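Local coordinates for hypothetical protein BA_2335 (Bacillus anthracis, PDB 4H4N) that is of unknown function, a small all-beta protein of the BA_2335-like family built from two antiparallel sheets, at residues N38-S41 and T42-Q46. Numbering follows the deposited sequence.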
# COMPACT_ATOMS: atom_id res chain seq x y z
N ASN A 38 -1.34 5.99 8.21
CA ASN A 38 -2.48 6.13 9.10
C ASN A 38 -1.97 6.42 10.51
O ASN A 38 -1.58 5.52 11.22
CB ASN A 38 -3.35 4.89 9.11
CG ASN A 38 -4.51 5.03 10.06
OD1 ASN A 38 -4.88 6.14 10.45
ND2 ASN A 38 -5.08 3.90 10.45
N GLN A 39 -2.01 7.70 10.88
CA GLN A 39 -1.56 8.11 12.19
C GLN A 39 -2.60 7.84 13.29
O GLN A 39 -2.29 8.03 14.47
CB GLN A 39 -1.23 9.61 12.18
CG GLN A 39 -2.44 10.57 12.15
CD GLN A 39 -3.05 10.80 10.79
OE1 GLN A 39 -2.76 10.13 9.79
NE2 GLN A 39 -3.89 11.81 10.74
N LEU A 40 -3.82 7.48 12.91
CA LEU A 40 -4.89 7.31 13.87
C LEU A 40 -4.80 6.01 14.62
O LEU A 40 -4.10 5.07 14.23
CB LEU A 40 -6.24 7.37 13.16
CG LEU A 40 -6.48 8.64 12.35
CD1 LEU A 40 -7.81 8.56 11.63
CD2 LEU A 40 -6.40 9.90 13.23
N SER A 41 -5.56 5.93 15.71
CA SER A 41 -5.58 4.76 16.56
C SER A 41 -6.58 3.71 16.11
O SER A 41 -6.69 2.66 16.76
CB SER A 41 -5.91 5.15 18.00
OG SER A 41 -7.25 5.57 18.13
N THR A 42 -7.28 3.98 15.00
CA THR A 42 -8.27 3.10 14.42
C THR A 42 -7.86 2.80 12.98
O THR A 42 -7.16 3.59 12.36
CB THR A 42 -9.66 3.81 14.43
OG1 THR A 42 -9.53 5.12 13.85
CG2 THR A 42 -10.17 3.94 15.85
N PRO A 43 -8.30 1.65 12.43
CA PRO A 43 -7.97 1.35 11.04
C PRO A 43 -8.64 2.32 10.11
O PRO A 43 -9.72 2.85 10.42
CB PRO A 43 -8.52 -0.07 10.82
CG PRO A 43 -9.02 -0.54 12.15
CD PRO A 43 -9.14 0.61 13.06
N LYS A 44 -8.02 2.57 8.97
CA LYS A 44 -8.56 3.50 8.01
C LYS A 44 -8.40 2.97 6.60
O LYS A 44 -7.36 2.43 6.25
CB LYS A 44 -7.88 4.85 8.18
CG LYS A 44 -8.27 5.54 9.48
CD LYS A 44 -9.74 5.93 9.51
CE LYS A 44 -10.25 6.15 10.93
NZ LYS A 44 -10.63 4.90 11.60
N CYS A 45 -9.43 3.13 5.78
CA CYS A 45 -9.40 2.70 4.40
C CYS A 45 -9.01 3.87 3.52
O CYS A 45 -9.46 5.00 3.71
CB CYS A 45 -10.80 2.16 4.00
SG CYS A 45 -10.92 1.47 2.35
N GLN A 46 -8.15 3.60 2.54
CA GLN A 46 -7.72 4.58 1.55
C GLN A 46 -7.68 3.90 0.20
O GLN A 46 -7.25 2.75 0.10
CB GLN A 46 -6.31 5.09 1.89
CG GLN A 46 -5.58 5.83 0.78
CD GLN A 46 -5.99 7.27 0.73
OE1 GLN A 46 -6.13 7.91 1.77
NE2 GLN A 46 -6.14 7.80 -0.48
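The carboxamide of Asn-38 spans the loop that ends in Lys-44, its ND2 bonded to the backbone O of Thr-42 at 2.8 Å. With CG anti to the backbone N (chi1 179°), the group reaches across the loop, and the N-H points nearly straight at the carbonyl, which lies in the amide plane of Asn-38. OD1 accepts from the backbone N of Leu-40 at 3.0 Å, closing an Asx turn; this donor stands well above the carbonyl plane (56° out of it). Both ends of the buried amide are thereby gripped and its rotation is fixed.

Over it folds Lys-44. Its CB lies 3.7 Å from ND2 of Asn-38, and its CG packs 3.6 Å from OD1 of the same amide, the two side chains crossing at about a right angle. CD and CE then run past the CD1 methyl of Leu-40, which approaches CE to 3.5 Å. In one of the two conformers of Lys-44, bends at chi2 and chi4 turn NZ back towards OG1 of Thr-42 and the backbone O of Pro-43, at distances so short that these bonds are doubtful.

The loop joins strand 30-38 of the three-stranded sheet to strand 44-48 of the two-stranded one. There Lys-44 pairs through its backbone with Val-13 of strand 9-13, whose carbonyl O also accepts from Asn-38 ND2, tying the connection to the neighbouring strand.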